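Local coordinates for protein B-agarase (Saccharophagus degradans, PDB 4BQ2) that hydrolyses agarose and its oligosaccharides as a family 50 glycoside hydrolase, an exo-beta-agarase that probably works from chain ends, at residues E461-V464 against R465-T469; L286-R290 against L291-S295; G632-K635 against Q636-A639. All coordinates share one frame; numbering follows the deposited sequence.

Interaction 1 of 3, residues E461-V464 against R465-T469; sequences EFKV and RAMET
E461 and R465 meet one turn apart on the alpha-helix 460-477, in the first turns of that helix. Backbone bonds of the i to i+4 kind join the two segments. R465 N donates to E461 O at 3.0 Å. A466 N donates to F462 O at 2.9 Å. M467 N reaches K463 O at 2.9 Å. E468 N donates to V464 O in the same way.

The side chains of E461 and R465 lie side by side and point the same way. Their contact is made by the aliphatic part of the arginine: E461 OE2 lies 3.9 Å from R465 CG. The charged ends do not meet, since E461 OE2 is 5.2 Å from R465 NE. The carboxylate and guanidinium planes are nonetheless only 17° apart. R465 bends at chi2 and chi3, and its head is taken up by backbone carbonyls, I438 O at NE and D313 O at NH2. These bonds fix the rotation of the buried guanidinium. Any attraction to E461 probably acts only at a distance.

F462 is one of the buried residues of this helix. It packs edge-to-face with F441 and also touches V585 of helix 565-593. K463 and M467 lean on that same helix. Their own meeting is looser, with K463 CG 4.3 Å from M467 CG. M467 CG sits beside its backbone N (chi1 -78°), which brings it to 3.3 Å from K463 O.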
ATOM      1  N   GLU A 461       8.727   4.302 -28.714  1.00 21.10           N
ATOM      2  CA  GLU A 461       7.512   4.912 -28.170  1.00 21.92           C
ATOM      3  C   GLU A 461       7.470   4.975 -26.648  1.00 21.17           C
ATOM      4  O   GLU A 461       6.833   5.899 -26.101  1.00 20.90           O
ATOM      5  CB  GLU A 461       6.245   4.233 -28.705  1.00 23.70           C
ATOM      6  CG  GLU A 461       4.927   4.901 -28.288  1.00 28.63           C
ATOM      7  CD  GLU A 461       4.722   6.285 -28.912  1.00 33.53           C
ATOM      8  OE1 GLU A 461       5.519   6.680 -29.810  1.00 32.57           O
ATOM      9  OE2 GLU A 461       3.757   6.981 -28.503  1.00 33.71           O
ATOM     10  N   PHE A 462       8.113   4.022 -25.950  1.00 19.03           N
ATOM     11  CA  PHE A 462       8.249   4.191 -24.507  1.00 17.87           C
ATOM     12  C   PHE A 462       8.989   5.513 -24.181  1.00 19.15           C
ATOM     13  O   PHE A 462       8.528   6.318 -23.356  1.00 18.49           O
ATOM     14  CB  PHE A 462       8.912   2.983 -23.807  1.00 17.43           C
ATOM     15  CG  PHE A 462       9.118   3.208 -22.314  1.00 17.00           C
ATOM     16  CD1 PHE A 462       8.031   3.224 -21.437  1.00 16.38           C
ATOM     17  CD2 PHE A 462      10.388   3.468 -21.802  1.00 16.75           C
ATOM     18  CE1 PHE A 462       8.209   3.460 -20.077  1.00 16.58           C
ATOM     19  CE2 PHE A 462      10.572   3.698 -20.429  1.00 15.70           C
ATOM     20  CZ  PHE A 462       9.483   3.702 -19.576  1.00 15.68           C
ATOM     21  N   LYS A 463      10.120   5.753 -24.841  1.00 19.23           N
ATOM     22  CA  LYS A 463      10.846   7.002 -24.623  1.00 18.39           C
ATOM     23  C   LYS A 463      10.021   8.237 -25.016  1.00 18.20           C
ATOM     24  O   LYS A 463      10.032   9.273 -24.318  1.00 16.57           O
ATOM     25  CB  LYS A 463      12.181   6.994 -25.390  1.00 19.66           C
ATOM     26  CG  LYS A 463      12.933   8.328 -25.312  1.00 20.16           C
ATOM     27  CD  LYS A 463      14.377   8.176 -25.801  1.00 23.06           C
ATOM     28  CE  LYS A 463      15.073   9.517 -25.939  1.00 26.26           C
ATOM     29  NZ  LYS A 463      16.508   9.331 -26.325  1.00 28.89           N
ATOM     30  N   VAL A 464       9.308   8.143 -26.139  1.00 18.73           N
ATOM     31  CA  VAL A 464       8.374   9.220 -26.533  1.00 18.37           C
ATOM     32  C   VAL A 464       7.425   9.583 -25.364  1.00 18.34           C
ATOM     33  O   VAL A 464       7.239  10.757 -25.020  1.00 15.62           O
ATOM     34  CB  VAL A 464       7.585   8.840 -27.828  1.00 20.10           C
ATOM     35  CG1 VAL A 464       6.525   9.894 -28.193  1.00 21.00           C
ATOM     36  CG2 VAL A 464       8.553   8.647 -28.990  1.00 19.36           C
ATOM     37  N   ARG A 465       6.851   8.567 -24.736  1.00 17.00           N
ATOM     38  CA  ARG A 465       5.873   8.792 -23.708  1.00 16.83           C
ATOM     39  C   ARG A 465       6.539   9.269 -22.414  1.00 16.17           C
ATOM     40  O   ARG A 465       5.961  10.115 -21.705  1.00 17.57           O
ATOM     41  CB  ARG A 465       5.015   7.521 -23.513  1.00 17.87           C
ATOM     42  CG  ARG A 465       4.024   7.246 -24.660  1.00 18.49           C
ATOM     43  CD  ARG A 465       3.143   8.470 -24.943  1.00 19.40           C
ATOM     44  NE  ARG A 465       2.279   8.717 -23.792  1.00 20.15           N
ATOM     45  CZ  ARG A 465       1.468   9.763 -23.640  1.00 22.89           C
ATOM     46  NH1 ARG A 465       1.395  10.728 -24.557  1.00 22.16           N
ATOM     47  NH2 ARG A 465       0.719   9.839 -22.544  1.00 23.95           N
ATOM     48  N   ALA A 466       7.761   8.787 -22.135  1.00 15.37           N
ATOM     49  CA  ALA A 466       8.501   9.220 -20.929  1.00 16.55           C
ATOM     50  C   ALA A 466       8.819  10.712 -21.077  1.00 15.71           C
ATOM     51  O   ALA A 466       8.702  11.443 -20.118  1.00 15.11           O
ATOM     52  CB  ALA A 466       9.788   8.422 -20.723  1.00 15.29           C
ATOM     53  N   MET A 467       9.236  11.125 -22.276  1.00 16.26           N
ATOM     54  CA  MET A 467       9.514  12.537 -22.578  1.00 17.19           C
ATOM     55  C   MET A 467       8.234  13.392 -22.395  1.00 17.15           C
ATOM     56  O   MET A 467       8.264  14.454 -21.753  1.00 16.30           O
ATOM     57  CB  MET A 467      10.032  12.667 -24.022  1.00 19.43           C
ATOM     58  CG  MET A 467      11.491  12.269 -24.212  1.00 20.45           C
ATOM     59  SD  MET A 467      12.652  13.364 -23.386  1.00 23.28           S
ATOM     60  CE  MET A 467      12.605  14.812 -24.461  1.00 24.53           C
ATOM     61  N   GLU A 468       7.099  12.924 -22.940  1.00 16.66           N
ATOM     62  CA  GLU A 468       5.857  13.672 -22.745  1.00 18.23           C
ATOM     63  C   GLU A 468       5.483  13.739 -21.261  1.00 16.03           C
ATOM     64  O   GLU A 468       5.047  14.782 -20.762  1.00 14.53           O
ATOM     65  CB  GLU A 468       4.717  13.135 -23.622  1.00 20.42           C
ATOM     66  CG  GLU A 468       3.384  13.857 -23.475  1.00 23.51           C
ATOM     67  CD  GLU A 468       3.406  15.316 -23.973  1.00 26.79           C
ATOM     68  OE1 GLU A 468       4.400  15.746 -24.600  1.00 26.45           O
ATOM     69  OE2 GLU A 468       2.423  16.049 -23.686  1.00 31.86           O
ATOM     70  N   THR A 469       5.690  12.648 -20.534  1.00 14.98           N
ATOM     71  CA  THR A 469       5.401  12.655 -19.111  1.00 15.83           C
ATOM     72  C   THR A 469       6.214  13.721 -18.373  1.00 15.11           C
ATOM     73  O   THR A 469       5.656  14.499 -17.619  1.00 15.73           O
ATOM     74  CB  THR A 469       5.660  11.274 -18.487  1.00 16.56           C
ATOM     75  OG1 THR A 469       4.813  10.338 -19.160  1.00 16.56           O
ATOM     76  CG2 THR A 469       5.369  11.274 -16.972  1.00 16.97           C
TER

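Interaction 2 of 3, residues L286-R290 against L291-S295; sequences LDIIR and LSNSS
R290 CG stands between its own backbone N and carbonyl carbon (chi1 58°), and the chain then runs extended to NE. This carries the guanidinium past S292 to N293. N293 CG lies beside its backbone N (chi1 -64°), which turns the amide toward the arginine. The amide meets the edge of the guanidinium, near its plane, and the two planes are 38° apart. S292 CB lies over one face, 3.7 Å from R290 NE. S292 OG is 3.5 Å from R290 CD, but its hydrogen bond goes to K321 O. The arginine head has a further partner in S320 OG, bonded to NH2.

I288 CD1 and CG2 approach the same amide, crossing it at about a right angle. A water links the backbones: it donates to R290 O at 2.8 Å and accepts from N293 N at 2.9 Å. L291 O takes two bonds, from S294 N and from S294 OG. The hydroxyl, at 2.7 Å from L291 O, lies in the carbonyl plane on a lone pair. A glycerol, probably from the crystallisation liquor, lies close to N293. L291 to S294 form a type I beta turn, and R290 packs against it in the loop that follows strand 280-287.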
ATOM      1  N   LEU A 286       2.907  13.565   3.975  1.00 13.67           N
ATOM      2  CA  LEU A 286       1.880  12.594   3.619  1.00 14.65           C
ATOM      3  C   LEU A 286       1.678  12.514   2.134  1.00 14.00           C
ATOM      4  O   LEU A 286       1.878  13.515   1.408  1.00 15.75           O
ATOM      5  CB  LEU A 286       0.516  12.964   4.263  1.00 14.52           C
ATOM      6  CG  LEU A 286       0.604  13.405   5.744  1.00 13.77           C
ATOM      7  CD1 LEU A 286      -0.784  13.771   6.273  1.00 13.30           C
ATOM      8  CD2 LEU A 286       1.299  12.413   6.700  1.00 12.93           C
ATOM      9  N   ASP A 287       1.260  11.345   1.683  1.00 13.09           N
ATOM     10  CA  ASP A 287       0.968  11.108   0.283  1.00 14.30           C
ATOM     11  C   ASP A 287      -0.517  11.351   0.016  1.00 14.42           C
ATOM     12  O   ASP A 287      -1.320  11.277   0.947  1.00 15.49           O
ATOM     13  CB  ASP A 287       1.263   9.657  -0.066  1.00 14.01           C
ATOM     14  CG  ASP A 287       2.721   9.291   0.135  1.00 16.29           C
ATOM     15  OD1 ASP A 287       3.590  10.100  -0.228  1.00 16.20           O
ATOM     16  OD2 ASP A 287       2.986   8.178   0.622  1.00 16.43           O
ATOM     17  N   ILE A 288      -0.865  11.555  -1.256  1.00 14.23           N
ATOM     18  CA  ILE A 288      -2.286  11.646  -1.697  1.00 14.02           C
ATOM     19  C   ILE A 288      -2.950  12.869  -1.071  1.00 14.05           C
ATOM     20  O   ILE A 288      -3.940  12.777  -0.308  1.00 14.25           O
ATOM     21  CB  ILE A 288      -3.126  10.361  -1.434  1.00 13.82           C
ATOM     22  CG1 ILE A 288      -2.376   9.097  -1.914  1.00 13.28           C
ATOM     23  CG2 ILE A 288      -4.495  10.499  -2.126  1.00 13.42           C
ATOM     24  CD1 ILE A 288      -2.538   8.790  -3.407  1.00 14.73           C
ATOM     25  N   ILE A 289      -2.370  14.013  -1.380  1.00 14.19           N
ATOM     26  CA  ILE A 289      -2.905  15.283  -0.928  1.00 15.14           C
ATOM     27  C   ILE A 289      -3.657  15.853  -2.122  1.00 15.56           C
ATOM     28  O   ILE A 289      -3.236  16.819  -2.800  1.00 16.34           O
ATOM     29  CB  ILE A 289      -1.790  16.195  -0.365  1.00 15.43           C
ATOM     30  CG1 ILE A 289      -1.119  15.507   0.842  1.00 15.68           C
ATOM     31  CG2 ILE A 289      -2.387  17.537   0.097  1.00 15.60           C
ATOM     32  CD1 ILE A 289       0.055  16.302   1.372  1.00 16.45           C
ATOM     33  N   ARG A 290      -4.789  15.197  -2.377  1.00 15.71           N
ATOM     34  CA  ARG A 290      -5.651  15.447  -3.505  1.00 16.14           C
ATOM     35  C   ARG A 290      -6.974  14.735  -3.189  1.00 16.45           C
ATOM     36  O   ARG A 290      -7.063  13.933  -2.240  1.00 15.90           O
ATOM     37  CB  ARG A 290      -5.048  14.841  -4.791  1.00 15.54           C
ATOM     38  CG  ARG A 290      -4.799  13.317  -4.702  1.00 14.22           C
ATOM     39  CD  ARG A 290      -4.190  12.852  -6.008  1.00 14.69           C
ATOM     40  NE  ARG A 290      -4.082  11.393  -6.121  1.00 14.13           N
ATOM     41  CZ  ARG A 290      -3.454  10.762  -7.112  1.00 15.53           C
ATOM     42  NH1 ARG A 290      -2.802  11.463  -8.063  1.00 15.57           N
ATOM     43  NH2 ARG A 290      -3.425   9.428  -7.125  1.00 14.76           N
ATOM     44  N   LEU A 291      -7.967  14.952  -4.033  1.00 18.19           N
ATOM     45  CA  LEU A 291      -9.279  14.326  -3.820  1.00 17.32           C
ATOM     46  C   LEU A 291      -9.587  13.118  -4.714  1.00 18.16           C
ATOM     47  O   LEU A 291     -10.619  12.475  -4.514  1.00 18.94           O
ATOM     48  CB  LEU A 291     -10.390  15.403  -3.944  1.00 17.44           C
ATOM     49  CG  LEU A 291     -10.255  16.589  -2.967  1.00 18.25           C
ATOM     50  CD1 LEU A 291     -11.437  17.560  -3.129  1.00 18.15           C
ATOM     51  CD2 LEU A 291     -10.163  16.144  -1.511  1.00 17.25           C
ATOM     52  N   SER A 292      -8.700  12.825  -5.672  1.00 17.02           N
ATOM     53  CA  SER A 292      -8.879  11.836  -6.738  1.00 18.59           C
ATOM     54  C   SER A 292      -9.282  10.459  -6.215  1.00 17.73           C
ATOM     55  O   SER A 292      -9.937   9.687  -6.913  1.00 18.86           O
ATOM     56  CB  SER A 292      -7.538  11.639  -7.506  1.00 19.02           C
ATOM     57  OG  SER A 292      -7.071  12.860  -8.041  1.00 21.39           O
ATOM     58  N   ASN A 293      -8.814  10.139  -5.020  1.00 17.18           N
ATOM     59  CA  ASN A 293      -8.937   8.766  -4.497  1.00 18.50           C
ATOM     60  C   ASN A 293      -9.963   8.644  -3.376  1.00 17.88           C
ATOM     61  O   ASN A 293      -9.994   7.621  -2.657  1.00 18.20           O
ATOM     62  CB  ASN A 293      -7.575   8.230  -4.049  1.00 17.25           C
ATOM     63  CG  ASN A 293      -6.606   8.106  -5.194  1.00 17.96           C
ATOM     64  OD1 ASN A 293      -6.718   7.196  -6.051  1.00 19.81           O
ATOM     65  ND2 ASN A 293      -5.638   8.993  -5.225  1.00 15.51           N
ATOM     66  N   SER A 294     -10.789   9.690  -3.239  1.00 17.38           N
ATOM     67  CA  SER A 294     -11.716   9.816  -2.115  1.00 19.99           C
ATOM     68  C   SER A 294     -13.139   9.431  -2.483  1.00 20.77           C
ATOM     69  O   SER A 294     -14.045   9.586  -1.661  1.00 21.13           O
ATOM     70  CB  SER A 294     -11.681  11.236  -1.516  1.00 18.70           C
ATOM     71  OG  SER A 294     -12.295  12.197  -2.376  1.00 18.11           O
ATOM     72  N   SER A 295     -13.359   8.968  -3.714  1.00 20.28           N
ATOM     73  CA  SER A 295     -14.705   8.547  -4.111  1.00 21.10           C
ATOM     74  C   SER A 295     -14.863   7.036  -4.004  1.00 20.99           C
ATOM     75  O   SER A 295     -13.868   6.304  -4.074  1.00 19.96           O
ATOM     76  CB  SER A 295     -15.039   9.040  -5.529  1.00 22.28           C
ATOM     77  OG  SER A 295     -14.415   8.222  -6.524  1.00 22.58           O
TER
HETATM   78  O   HOH W   1      -8.104  11.300  -2.503  1.00 13.89           O

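Interaction 3 of 3, residues G632-K635 against Q636-A639; sequences GLPK and QKWA
L633 and P634 pack against W638 where a loop leads into the short helix 635-638. G632, the first residue of the loop segment, reaches W638 through a water. G632 O accepts a bond from the water at 2.8 Å. The water in turn accepts from W638 NE1 at 2.7 Å and lies in the plane of the indole, at its edge. The buried indole N-H is thereby satisfied, and the ring is tied back to the loop.

L633 follows and packs on the indole. Its CB is 3.6 Å from W638 CD1, and L633 CD2 is 3.7 Å from W638 NE1. The two side chains cross at a slant. L633 also touches Y683 and V687 of helix 673-688, and its backbone N bonds to S686 OG there. The leucine thus touches both the tryptophan and that helix.

P634 comes next and meets two residues. Its CD lies 3.7 Å from W638 CD1, an apolar contact near the pyrrole part of the indole. Its CG is 4.1 Å from K637 CG, a looser contact between the proline ring and the lysine stem. P634 also touches S175 and M177, and K637 touches S50. All three lie in the region that resembles an agarase carbohydrate-binding module, so this contact joins that region to the rest of the chain.

K635 follows, and its carbonyl oxygen takes a bond from W638 N, with K635 O 3.2 Å from W638 N. The same N-H makes a weak bond to P634 O. W638 CG lies beside the backbone N (chi1 -64°), which places the ring against L633 and P634. In that pose W638 CD1 comes 3.3 Å from P634 O, which lies at the ring edge.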
ATOM      1  N   GLY A 632       8.831  -1.280  10.962  1.00 15.59           N
ATOM      2  CA  GLY A 632       9.993  -0.412  10.829  1.00 16.06           C
ATOM      3  C   GLY A 632      10.930  -0.991   9.804  1.00 15.31           C
ATOM      4  O   GLY A 632      10.522  -1.778   8.913  1.00 16.14           O
ATOM      5  N   LEU A 633      12.185  -0.576   9.912  1.00 16.48           N
ATOM      6  CA  LEU A 633      13.219  -0.968   8.976  1.00 17.15           C
ATOM      7  C   LEU A 633      14.206  -1.902   9.682  1.00 17.04           C
ATOM      8  O   LEU A 633      15.169  -1.434  10.292  1.00 17.58           O
ATOM      9  CB  LEU A 633      13.925   0.286   8.418  1.00 17.78           C
ATOM     10  CG  LEU A 633      13.073   1.368   7.760  1.00 17.25           C
ATOM     11  CD1 LEU A 633      14.048   2.381   7.111  1.00 17.61           C
ATOM     12  CD2 LEU A 633      12.065   0.822   6.727  1.00 16.39           C
ATOM     13  N   PRO A 634      13.968  -3.232   9.598  1.00 19.20           N
ATOM     14  CA  PRO A 634      14.824  -4.175  10.350  1.00 20.55           C
ATOM     15  C   PRO A 634      16.237  -4.213   9.767  1.00 23.03           C
ATOM     16  O   PRO A 634      16.415  -4.102   8.526  1.00 20.41           O
ATOM     17  CB  PRO A 634      14.139  -5.539  10.139  1.00 21.86           C
ATOM     18  CG  PRO A 634      12.751  -5.218   9.618  1.00 20.51           C
ATOM     19  CD  PRO A 634      12.914  -3.930   8.839  1.00 18.32           C
ATOM     20  N   LYS A 635      17.225  -4.375  10.651  1.00 24.23           N
ATOM     21  CA  LYS A 635      18.656  -4.468  10.243  1.00 27.02           C
ATOM     22  C   LYS A 635      18.902  -5.391   9.049  1.00 27.28           C
ATOM     23  O   LYS A 635      19.473  -4.967   8.050  1.00 26.50           O
ATOM     24  CB  LYS A 635      19.540  -4.914  11.426  1.00 29.09           C
ATOM     25  CG  LYS A 635      21.037  -4.826  11.146  1.00 31.82           C
ATOM     26  CD  LYS A 635      21.839  -5.298  12.366  1.00 35.90           C
ATOM     27  CE  LYS A 635      23.319  -5.478  12.037  1.00 37.67           C
ATOM     28  NZ  LYS A 635      24.175  -5.196  13.227  1.00 41.93           N
ATOM     29  N   GLN A 636      18.468  -6.649   9.155  1.00 28.75           N
ATOM     30  CA  GLN A 636      18.811  -7.666   8.166  1.00 29.73           C
ATOM     31  C   GLN A 636      18.203  -7.376   6.814  1.00 29.71           C
ATOM     32  O   GLN A 636      18.838  -7.587   5.775  1.00 27.33           O
ATOM     33  CB  GLN A 636      18.399  -9.072   8.631  1.00 35.85           C
ATOM     34  CG  GLN A 636      19.190  -9.577   9.840  1.00 40.59           C
ATOM     35  CD  GLN A 636      20.684  -9.695   9.558  1.00 43.98           C
ATOM     36  OE1 GLN A 636      21.514  -9.230  10.343  1.00 48.44           O
ATOM     37  NE2 GLN A 636      21.031 -10.297   8.421  1.00 47.48           N
ATOM     38  N   LYS A 637      16.976  -6.869   6.828  1.00 26.31           N
ATOM     39  CA  LYS A 637      16.259  -6.608   5.600  1.00 24.56           C
ATOM     40  C   LYS A 637      16.878  -5.429   4.830  1.00 22.55           C
ATOM     41  O   LYS A 637      16.747  -5.365   3.612  1.00 24.13           O
ATOM     42  CB  LYS A 637      14.782  -6.350   5.917  1.00 24.90           C
ATOM     43  CG  LYS A 637      14.056  -7.567   6.476  1.00 30.28           C
ATOM     44  CD  LYS A 637      14.060  -8.702   5.458  1.00 31.47           C
ATOM     45  CE  LYS A 637      12.852  -8.643   4.549  1.00 35.87           C
ATOM     46  NZ  LYS A 637      11.962  -9.801   4.829  1.00 37.69           N
ATOM     47  N   TRP A 638      17.547  -4.515   5.536  1.00 19.70           N
ATOM     48  CA  TRP A 638      18.060  -3.289   4.904  1.00 19.27           C
ATOM     49  C   TRP A 638      19.588  -3.213   4.794  1.00 20.04           C
ATOM     50  O   TRP A 638      20.122  -2.195   4.380  1.00 20.24           O
ATOM     51  CB  TRP A 638      17.440  -2.015   5.540  1.00 17.93           C
ATOM     52  CG  TRP A 638      15.927  -1.983   5.283  1.00 17.36           C
ATOM     53  CD1 TRP A 638      14.935  -2.363   6.140  1.00 17.31           C
ATOM     54  CD2 TRP A 638      15.285  -1.605   4.055  1.00 16.50           C
ATOM     55  NE1 TRP A 638      13.686  -2.223   5.517  1.00 16.39           N
ATOM     56  CE2 TRP A 638      13.886  -1.759   4.238  1.00 16.76           C
ATOM     57  CE3 TRP A 638      15.752  -1.113   2.831  1.00 17.08           C
ATOM     58  CZ2 TRP A 638      12.955  -1.444   3.225  1.00 16.03           C
ATOM     59  CZ3 TRP A 638      14.826  -0.818   1.810  1.00 16.21           C
ATOM     60  CH2 TRP A 638      13.439  -0.983   2.018  1.00 16.10           C
ATOM     61  N   ALA A 639      20.277  -4.313   5.105  1.00 21.50           N
ATOM     62  CA  ALA A 639      21.744  -4.328   5.161  1.00 20.37           C
ATOM     63  C   ALA A 639      22.384  -4.037   3.797  1.00 21.00           C
ATOM     64  O   ALA A 639      23.479  -3.464   3.735  1.00 20.68           O
ATOM     65  CB  ALA A 639      22.222  -5.677   5.704  1.00 23.30           C
TER
HETATM   66  O   HOH W   2      11.087  -2.600   6.244  1.00 14.88           O

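In the fold
The three contacts are separate and lie in series along the chain, with 286-295 first. Interaction 2 is the buried one. It lies nearest the middle of the chain, and its chemistry is polar: an arginine, an amide, a hydroxyl and a water. Interactions 1 and 3 are only partly buried, lie in the part of the chain related to beta-galactosidases, and have centres about 35 Å apart. Interaction 1 rests on regular helix bonds, with side chains leaning on helix 565-593. Interaction 3 has weaker helix bonds and relies more on apolar packing round an indole. Interactions 2 and 3 lie on opposite sides of the chain's centre, with nearest atoms about 13 Å apart.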